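Local atomic coordinates of transcriptional regulator nlh2 (Aquifex aeolicus, PDB entry 4G3V), a protein that probably regulates sigma-54-dependent transcription in Aquifex aeolicus, the portion in this model being its regulatory GAF domain in an inactive state. Residues L40-A48 against A58-N66; P119-I130 against N150-K161. One frame throughout, in Å; residues are numbered along the deposited sequence.

Interaction 1: residues L40-A48 against A58-N66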
loop_
_atom_site.group_PDB
_atom_site.type_symbol
_atom_site.label_atom_id
_atom_site.label_comp_id
_atom_site.label_asym_id
_atom_site.label_seq_id
_atom_site.Cartn_x
_atom_site.Cartn_y
_atom_site.Cartn_z
ATOM N N LEU A 40 -4.229 -14.549 4.060
ATOM C CA LEU A 40 -2.798 -14.785 4.299
ATOM C C LEU A 40 -2.457 -15.701 5.471
ATOM O O LEU A 40 -1.272 -15.906 5.758
ATOM C CB LEU A 40 -2.069 -13.451 4.507
ATOM C CG LEU A 40 -2.097 -12.493 3.320
ATOM C CD1 LEU A 40 -1.234 -11.287 3.612
ATOM C CD2 LEU A 40 -1.630 -13.195 2.045
ATOM N N GLY A 41 -3.467 -16.226 6.160
ATOM C CA GLY A 41 -3.256 -17.215 7.206
ATOM C C GLY A 41 -2.718 -16.649 8.508
ATOM O O GLY A 41 -2.077 -17.359 9.295
ATOM N N VAL A 42 -2.970 -15.373 8.747
ATOM C CA VAL A 42 -2.499 -14.729 9.967
ATOM C C VAL A 42 -3.490 -14.996 11.082
ATOM O O VAL A 42 -4.554 -14.385 11.128
ATOM C CB VAL A 42 -2.341 -13.217 9.775
ATOM C CG1 VAL A 42 -2.002 -12.542 11.094
ATOM C CG2 VAL A 42 -1.284 -12.935 8.727
ATOM N N GLU A 43 -3.134 -15.903 11.986
ATOM C CA GLU A 43 -4.086 -16.403 12.971
ATOM C C GLU A 43 -4.196 -15.540 14.231
ATOM O O GLU A 43 -5.209 -15.582 14.916
ATOM C CB GLU A 43 -3.746 -17.860 13.326
ATOM C CG GLU A 43 -4.050 -18.847 12.181
ATOM C CD GLU A 43 -3.121 -20.059 12.155
ATOM O OE1 GLU A 43 -1.976 -19.917 11.676
ATOM O OE2 GLU A 43 -3.529 -21.153 12.600
ATOM N N HIS A 44 -3.165 -14.758 14.535
ATOM C CA HIS A 44 -3.178 -13.881 15.699
ATOM C C HIS A 44 -2.685 -12.493 15.312
ATOM O O HIS A 44 -1.622 -12.352 14.707
ATOM C CB HIS A 44 -2.275 -14.436 16.807
ATOM C CG HIS A 44 -2.515 -15.886 17.119
ATOM N ND1 HIS A 44 -3.514 -16.306 17.960
ATOM C CD2 HIS A 44 -1.878 -17.005 16.696
ATOM C CE1 HIS A 44 -3.488 -17.629 18.055
ATOM N NE2 HIS A 44 -2.501 -18.075 17.300
ATOM N N SER A 45 -3.430 -11.463 15.681
ATOM C CA SER A 45 -3.063 -10.114 15.274
ATOM C C SER A 45 -3.798 -9.085 16.091
ATOM O O SER A 45 -4.830 -9.382 16.696
ATOM C CB SER A 45 -3.408 -9.887 13.793
ATOM O OG SER A 45 -4.803 -10.023 13.579
ATOM N N PHE A 46 -3.271 -7.865 16.098
ATOM C CA PHE A 46 -3.975 -6.758 16.704
ATOM C C PHE A 46 -3.556 -5.448 16.068
ATOM O O PHE A 46 -2.509 -5.361 15.443
ATOM C CB PHE A 46 -3.796 -6.738 18.238
ATOM C CG PHE A 46 -2.389 -6.440 18.710
ATOM C CD1 PHE A 46 -1.895 -5.146 18.711
ATOM C CD2 PHE A 46 -1.586 -7.458 19.193
ATOM C CE1 PHE A 46 -0.590 -4.874 19.161
ATOM C CE2 PHE A 46 -0.294 -7.206 19.652
ATOM C CZ PHE A 46 0.205 -5.914 19.640
ATOM N N ILE A 47 -4.431 -4.456 16.189
ATOM C CA ILE A 47 -4.144 -3.096 15.787
ATOM C C ILE A 47 -4.273 -2.273 17.058
ATOM O O ILE A 47 -5.310 -2.314 17.721
ATOM C CB ILE A 47 -5.116 -2.614 14.694
ATOM C CG1 ILE A 47 -4.881 -3.421 13.419
ATOM C CG2 ILE A 47 -4.948 -1.135 14.433
ATOM C CD1 ILE A 47 -5.973 -3.297 12.355
ATOM N N ALA A 48 -3.191 -1.587 17.425
ATOM C CA ALA A 48 -3.172 -0.745 18.615
ATOM C C ALA A 48 -3.118 0.719 18.200
ATOM O O ALA A 48 -2.461 1.079 17.218
ATOM C CB ALA A 48 -1.992 -1.081 19.479
ATOM N N ALA A 58 -7.060 -1.691 19.871
ATOM C CA ALA A 58 -8.350 -1.234 19.371
ATOM C C ALA A 58 -9.119 -2.373 18.716
ATOM O O ALA A 58 -10.351 -2.401 18.736
ATOM C CB ALA A 58 -8.146 -0.117 18.368
ATOM N N SER A 59 -8.394 -3.299 18.109
ATOM C CA SER A 59 -9.006 -4.448 17.460
ATOM C C SER A 59 -8.053 -5.629 17.518
ATOM O O SER A 59 -6.833 -5.454 17.571
ATOM C CB SER A 59 -9.327 -4.110 16.007
ATOM O OG SER A 59 -10.154 -5.097 15.439
ATOM N N SER A 60 -8.599 -6.836 17.500
ATOM C CA SER A 60 -7.765 -8.010 17.667
ATOM C C SER A 60 -8.365 -9.209 16.959
ATOM O O SER A 60 -9.550 -9.213 16.608
ATOM C CB SER A 60 -7.593 -8.318 19.155
ATOM O OG SER A 60 -8.846 -8.552 19.768
ATOM N N TYR A 61 -7.542 -10.229 16.754
ATOM C CA TYR A 61 -8.003 -11.453 16.120
ATOM C C TYR A 61 -7.228 -12.637 16.672
ATOM O O TYR A 61 -6.014 -12.551 16.867
ATOM C CB TYR A 61 -7.829 -11.368 14.604
ATOM C CG TYR A 61 -8.412 -12.557 13.879
ATOM C CD1 TYR A 61 -7.656 -13.703 13.677
ATOM C CD2 TYR A 61 -9.715 -12.539 13.402
ATOM C CE1 TYR A 61 -8.173 -14.795 13.025
ATOM C CE2 TYR A 61 -10.251 -13.642 12.748
ATOM C CZ TYR A 61 -9.469 -14.766 12.563
ATOM O OH TYR A 61 -9.968 -15.875 11.914
ATOM N N GLY A 62 -7.929 -13.744 16.916
ATOM C CA GLY A 62 -7.315 -14.921 17.500
ATOM C C GLY A 62 -7.100 -14.823 19.003
ATOM O O GLY A 62 -7.992 -14.459 19.759
ATOM N N TYR A 63 -5.886 -15.134 19.433
ATOM C CA TYR A 63 -5.549 -15.198 20.850
ATOM C C TYR A 63 -5.795 -13.875 21.565
ATOM O O TYR A 63 -6.126 -13.858 22.748
ATOM C CB TYR A 63 -4.083 -15.607 21.029
ATOM C CG TYR A 63 -3.664 -15.652 22.478
ATOM C CD1 TYR A 63 -3.888 -16.786 23.252
ATOM C CD2 TYR A 63 -3.065 -14.554 23.080
ATOM C CE1 TYR A 63 -3.517 -16.829 24.583
ATOM C CE2 TYR A 63 -2.690 -14.587 24.410
ATOM C CZ TYR A 63 -2.919 -15.728 25.156
ATOM O OH TYR A 63 -2.552 -15.773 26.484
ATOM N N PHE A 64 -5.632 -12.768 20.852
ATOM C CA PHE A 64 -5.787 -11.447 21.458
ATOM C C PHE A 64 -7.239 -11.026 21.678
ATOM O O PHE A 64 -7.504 -9.981 22.281
ATOM C CB PHE A 64 -5.072 -10.421 20.599
ATOM C CG PHE A 64 -3.600 -10.635 20.555
ATOM C CD1 PHE A 64 -2.786 -10.077 21.519
ATOM C CD2 PHE A 64 -3.034 -11.419 19.571
ATOM C CE1 PHE A 64 -1.429 -10.284 21.497
ATOM C CE2 PHE A 64 -1.674 -11.626 19.541
ATOM C CZ PHE A 64 -0.869 -11.060 20.505
ATOM N N LEU A 65 -8.181 -11.825 21.197
ATOM C CA LEU A 65 -9.580 -11.492 21.392
ATOM C C LEU A 65 -9.867 -11.290 22.880
ATOM O O LEU A 65 -9.426 -12.082 23.716
ATOM C CB LEU A 65 -10.473 -12.596 20.847
ATOM C CG LEU A 65 -11.950 -12.211 20.749
ATOM C CD1 LEU A 65 -12.149 -11.138 19.686
ATOM C CD2 LEU A 65 -12.779 -13.435 20.439
ATOM N N ASN A 66 -10.593 -10.220 23.199
ATOM C CA ASN A 66 -11.014 -9.933 24.574
ATOM C C ASN A 66 -9.848 -9.783 25.542
ATOM O O ASN A 66 -9.911 -10.246 26.682
ATOM C CB ASN A 66 -11.974 -11.016 25.087
ATOM C CG ASN A 66 -13.291 -11.034 24.332
ATOM O OD1 ASN A 66 -13.835 -9.983 23.985
ATOM N ND2 ASN A 66 -13.803 -12.226 24.064
#
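The first beta hairpin of the GAF sheet is joined here, with strand 44-48 running antiparallel to strand 58-61 at an axis distance of 4.6 Å. Ser45 and Tyr61 form one hydrogen-bonded pair, Tyr61 N reaching Ser45 O at 2.8 Å, and Ile47 with Ser59 forms the next. At that pair the strand carries a classic beta bulge: Ala58 and Ser59 both face Ile47, whose O accepts from both of their N atoms, Ala58 N lying at 2.8 Å. On the face carrying Phe46, two rings meet in a T-shaped stack. The CD2-CE2 edge of Phe46 is directed at the face of Phe64, with CD2 3.6 Å above its centre and the planes at 63°. With CG between the backbone N and the carbonyl carbon, chi1 67°, the Phe46 ring presents CD2 and CE2 to Phe64. Thr103 and Ile105 also touch Phe64, and an alanine here would probably leave the Phe46 edge without its aromatic face and open a gap beside Thr103 and Ile105. Tyr63 N donates to His44 ND1 (3.0 Å, N-H...N 157°) in the imidazole plane, which fixes the ring's rotation. Beside it Gly62, with positive phi, lies so close to Glu43 O and His44 ND1 that a beta carbon would clash with both. Antiparallel pairing with a classic bulge makes this a beta hairpin of the antiparallel sheet of a GAF domain.

Interaction 2: residues P119-I130 against N150-K161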
loop_
_atom_site.group_PDB
_atom_site.type_symbol
_atom_site.label_atom_id
_atom_site.label_comp_id
_atom_site.label_asym_id
_atom_site.label_seq_id
_atom_site.Cartn_x
_atom_site.Cartn_y
_atom_site.Cartn_z
ATOM N N PRO A 119 4.389 0.318 11.819
ATOM C CA PRO A 119 3.757 1.546 12.299
ATOM C C PRO A 119 2.604 1.969 11.392
ATOM O O PRO A 119 2.580 1.677 10.184
ATOM C CB PRO A 119 4.888 2.573 12.242
ATOM C CG PRO A 119 5.772 2.091 11.163
ATOM C CD PRO A 119 5.672 0.580 11.144
ATOM N N ILE A 120 1.642 2.636 12.014
ATOM C CA ILE A 120 0.520 3.254 11.336
ATOM C C ILE A 120 0.713 4.752 11.517
ATOM O O ILE A 120 0.597 5.262 12.637
ATOM C CB ILE A 120 -0.813 2.814 11.980
ATOM C CG1 ILE A 120 -1.012 1.314 11.802
ATOM C CG2 ILE A 120 -1.989 3.562 11.366
ATOM C CD1 ILE A 120 -2.140 0.732 12.659
ATOM N N LYS A 121 1.017 5.443 10.421
ATOM C CA LYS A 121 1.419 6.847 10.469
ATOM C C LYS A 121 0.459 7.774 9.748
ATOM O O LYS A 121 -0.002 7.472 8.645
ATOM C CB LYS A 121 2.787 7.016 9.830
ATOM C CG LYS A 121 3.910 6.348 10.606
ATOM C CD LYS A 121 5.266 6.816 10.092
ATOM C CE LYS A 121 6.383 6.051 10.725
ATOM N NZ LYS A 121 7.715 6.536 10.252
ATOM N N VAL A 122 0.200 8.910 10.382
ATOM C CA VAL A 122 -0.573 9.988 9.788
ATOM C C VAL A 122 0.297 11.246 9.768
ATOM O O VAL A 122 0.734 11.756 10.828
ATOM C CB VAL A 122 -1.841 10.266 10.591
ATOM C CG1 VAL A 122 -2.607 11.424 9.972
ATOM C CG2 VAL A 122 -2.709 9.014 10.671
ATOM N N GLY A 123 0.550 11.750 8.569
ATOM C CA GLY A 123 1.451 12.884 8.401
ATOM C C GLY A 123 2.856 12.544 8.885
ATOM O O GLY A 123 3.598 13.418 9.343
ATOM N N GLY A 124 3.222 11.265 8.804
ATOM C CA GLY A 124 4.525 10.828 9.266
ATOM C C GLY A 124 4.624 10.608 10.771
ATOM O O GLY A 124 5.658 10.170 11.259
ATOM N N GLU A 125 3.562 10.897 11.515
ATOM C CA GLU A 125 3.568 10.665 12.962
ATOM C C GLU A 125 2.924 9.334 13.298
ATOM O O GLU A 125 1.868 9.007 12.752
ATOM C CB GLU A 125 2.811 11.769 13.699
ATOM C CG GLU A 125 3.456 13.131 13.616
ATOM C CD GLU A 125 2.828 14.125 14.582
ATOM O OE1 GLU A 125 1.670 13.893 15.016
ATOM O OE2 GLU A 125 3.500 15.129 14.913
ATOM N N VAL A 126 3.524 8.588 14.221
ATOM C CA VAL A 126 2.945 7.297 14.625
ATOM C C VAL A 126 1.640 7.471 15.416
ATOM O O VAL A 126 1.603 8.100 16.480
ATOM C CB VAL A 126 3.920 6.461 15.467
ATOM C CG1 VAL A 126 3.290 5.151 15.868
ATOM C CG2 VAL A 126 5.234 6.220 14.708
ATOM N N LYS A 127 0.572 6.892 14.891
ATOM C CA LYS A 127 -0.726 6.939 15.540
ATOM C C LYS A 127 -1.184 5.552 15.961
ATOM O O LYS A 127 -2.215 5.408 16.603
ATOM C CB LYS A 127 -1.752 7.539 14.585
ATOM C CG LYS A 127 -1.417 8.938 14.124
ATOM C CD LYS A 127 -1.327 9.863 15.309
ATOM C CE LYS A 127 -1.652 11.299 14.923
ATOM N NZ LYS A 127 -1.793 12.159 16.130
ATOM N N GLY A 128 -0.441 4.524 15.557
ATOM C CA GLY A 128 -0.761 3.167 15.952
ATOM C C GLY A 128 0.262 2.170 15.440
ATOM O O GLY A 128 1.260 2.530 14.796
ATOM N N VAL A 129 0.022 0.904 15.747
ATOM C CA VAL A 129 0.876 -0.184 15.260
ATOM C C VAL A 129 -0.010 -1.364 14.913
ATOM O O VAL A 129 -0.984 -1.631 15.622
ATOM C CB VAL A 129 1.891 -0.631 16.347
ATOM C CG1 VAL A 129 2.654 -1.893 15.908
ATOM C CG2 VAL A 129 2.841 0.529 16.708
ATOM N N ILE A 130 0.292 -2.048 13.810
ATOM C CA ILE A 130 -0.352 -3.332 13.546
ATOM C C ILE A 130 0.693 -4.404 13.774
ATOM O O ILE A 130 1.812 -4.309 13.261
ATOM C CB ILE A 130 -0.956 -3.426 12.136
ATOM C CG1 ILE A 130 -1.457 -4.846 11.863
ATOM C CG2 ILE A 130 0.036 -2.994 11.070
ATOM C CD1 ILE A 130 -2.249 -4.985 10.555
ATOM N N ASN A 150 3.777 -3.948 6.045
ATOM C CA ASN A 150 4.069 -2.520 6.032
ATOM C C ASN A 150 3.064 -1.751 5.171
ATOM O O ASN A 150 2.624 -0.661 5.544
ATOM C CB ASN A 150 5.476 -2.231 5.549
ATOM C CG ASN A 150 5.814 -0.742 5.650
ATOM O OD1 ASN A 150 5.944 -0.201 6.753
ATOM N ND2 ASN A 150 5.915 -0.070 4.506
ATOM N N VAL A 151 2.706 -2.318 4.026
ATOM C CA VAL A 151 1.714 -1.700 3.155
ATOM C C VAL A 151 0.390 -1.564 3.897
ATOM O O VAL A 151 -0.258 -0.524 3.838
ATOM C CB VAL A 151 1.491 -2.513 1.874
ATOM C CG1 VAL A 151 0.211 -2.066 1.173
ATOM C CG2 VAL A 151 2.694 -2.377 0.943
ATOM N N ILE A 152 0.008 -2.604 4.636
ATOM C CA ILE A 152 -1.261 -2.561 5.357
ATOM C C ILE A 152 -1.233 -1.484 6.449
ATOM O O ILE A 152 -2.212 -0.779 6.654
ATOM C CB ILE A 152 -1.635 -3.938 5.888
ATOM C CG1 ILE A 152 -1.955 -4.841 4.678
ATOM C CG2 ILE A 152 -2.849 -3.852 6.836
ATOM C CD1 ILE A 152 -2.116 -6.258 5.007
ATOM N N GLY A 153 -0.091 -1.301 7.101
ATOM C CA GLY A 153 0.042 -0.231 8.077
ATOM C C GLY A 153 -0.177 1.139 7.452
ATOM O O GLY A 153 -0.793 2.028 8.047
ATOM N N ASN A 154 0.314 1.312 6.234
ATOM C CA ASN A 154 0.098 2.548 5.494
ATOM C C ASN A 154 -1.369 2.769 5.083
ATOM O O ASN A 154 -1.892 3.890 5.181
ATOM C CB ASN A 154 1.002 2.582 4.278
ATOM C CG ASN A 154 2.435 2.980 4.641
ATOM O OD1 ASN A 154 2.715 4.146 4.845
ATOM N ND2 ASN A 154 3.323 2.011 4.743
ATOM N N LEU A 155 -2.028 1.707 4.621
ATOM C CA LEU A 155 -3.449 1.794 4.316
ATOM C C LEU A 155 -4.197 2.196 5.569
ATOM O O LEU A 155 -5.143 2.995 5.525
ATOM C CB LEU A 155 -3.979 0.468 3.790
ATOM C CG LEU A 155 -3.433 -0.004 2.445
ATOM C CD1 LEU A 155 -3.965 -1.389 2.135
ATOM C CD2 LEU A 155 -3.787 0.959 1.335
ATOM N N LEU A 156 -3.792 1.635 6.700
ATOM C CA LEU A 156 -4.444 1.985 7.953
ATOM C C LEU A 156 -4.164 3.454 8.340
ATOM O O LEU A 156 -5.020 4.128 8.913
ATOM C CB LEU A 156 -4.004 1.025 9.065
ATOM C CG LEU A 156 -4.623 -0.374 8.953
ATOM C CD1 LEU A 156 -3.920 -1.382 9.853
ATOM C CD2 LEU A 156 -6.136 -0.330 9.305
ATOM N N GLY A 157 -2.966 3.945 8.036
ATOM C CA GLY A 157 -2.649 5.347 8.279
ATOM C C GLY A 157 -3.618 6.253 7.526
ATOM O O GLY A 157 -4.130 7.225 8.060
ATOM N N MET A 158 -3.886 5.925 6.266
ATOM C CA MET A 158 -4.841 6.675 5.455
ATOM C C MET A 158 -6.214 6.624 6.118
ATOM O O MET A 158 -6.917 7.623 6.201
ATOM C CB MET A 158 -4.949 6.093 4.044
ATOM C CG MET A 158 -3.685 6.181 3.191
ATOM S SD MET A 158 -3.243 7.843 2.680
ATOM C CE MET A 158 -4.710 8.379 1.813
ATOM N N PHE A 159 -6.580 5.434 6.591
ATOM C CA PHE A 159 -7.880 5.231 7.229
ATOM C C PHE A 159 -8.013 6.074 8.502
ATOM O O PHE A 159 -9.074 6.663 8.760
ATOM C CB PHE A 159 -8.086 3.765 7.575
ATOM C CG PHE A 159 -9.471 3.445 8.093
ATOM C CD1 PHE A 159 -10.573 3.578 7.277
ATOM C CD2 PHE A 159 -9.657 3.012 9.396
ATOM C CE1 PHE A 159 -11.846 3.279 7.753
ATOM C CE2 PHE A 159 -10.909 2.706 9.878
ATOM C CZ PHE A 159 -12.011 2.839 9.056
ATOM N N PHE A 160 -6.954 6.119 9.306
ATOM C CA PHE A 160 -6.969 6.944 10.518
ATOM C C PHE A 160 -7.211 8.427 10.180
ATOM O O PHE A 160 -7.944 9.141 10.892
ATOM C CB PHE A 160 -5.655 6.814 11.303
ATOM C CG PHE A 160 -5.518 5.532 12.103
ATOM C CD1 PHE A 160 -6.191 4.370 11.751
ATOM C CD2 PHE A 160 -4.689 5.497 13.215
ATOM C CE1 PHE A 160 -6.041 3.201 12.496
ATOM C CE2 PHE A 160 -4.525 4.335 13.957
ATOM C CZ PHE A 160 -5.196 3.187 13.601
ATOM N N LYS A 161 -6.594 8.892 9.098
ATOM C CA LYS A 161 -6.800 10.260 8.617
ATOM C C LYS A 161 -8.248 10.444 8.143
ATOM O O LYS A 161 -8.900 11.446 8.456
ATOM C CB LYS A 161 -5.821 10.556 7.475
ATOM C CG LYS A 161 -5.934 11.957 6.863
ATOM C CD LYS A 161 -5.517 13.049 7.827
ATOM C CE LYS A 161 -5.696 14.428 7.201
ATOM N NZ LYS A 161 -5.113 15.499 8.031
HETATM O O HOH W 1 1.881 3.908 8.203
HETATM O O HOH W 2 3.912 0.756 8.014
#
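Ile120 lays its CG2 methyl over the face of the Phe160 ring, 3.8 Å from the centroid and 14° off the ring normal, a CH-pi contact between strand 119-122 and helix 150-161. CG1, anti to the carbonyl carbon (chi1 -64°), brings CD1 of Ile120 to 3.9 Å from Leu156 CD1. Phe160 is held from other directions too: Val122 CG2 packs on its CB, and Lys127 O lies at the ring edge, 3.7 Å from CE2. Further along, Ile130 CD1 reaches Ile152 CG2 and Leu156 CD1.

Two glycines let the helix come within 6.3 Å of strand 119-122, axis to axis. Gly157 CA makes a CA-H...O contact of 3.4 Å with Lys121 O; a beta carbon on Gly157 would strike that oxygen, and one on Gly153 would strike Pro119 O. Two waters bridge the polar atoms beside Pro119. One accepts from Lys121 N at 2.8 Å, and the other lies 2.6 Å from Asn150 OD1 and also reaches Pro119 O. Asn150 ND2 and Asn154 ND2 turn to Asn13 of the second subunit. Apart from one CA-H...O contact, the direct touch is thus mainly apolar, with water joining the backbone of strand 119-122 to an asparagine at the subunit interface.

From the N terminus, helix 4-19 and helix 25-40 lead into strand 44-51, and interaction 1 closes the hairpin whose turn brings strand 54-61 back beside it. The chain passes through strand 70-72, helix 76-84 and strand 88-90 before interaction 2 closes hairpin 113-122/125-135 against helix 139-162, spanning the rest of strand 125-135 and the first part of the helix. The two contacts follow in series, neither nested nor crossed, with centres about 17 Å apart. They meet in the sheet, since strands 44-51 and 125-135 are neighbours: Ala48 N lies 2.9 Å from Val129 O, probably hydrogen-bonded, and Ile47 packs on Ile120 and Leu156. Together they tie both hairpins to the C-terminal helix.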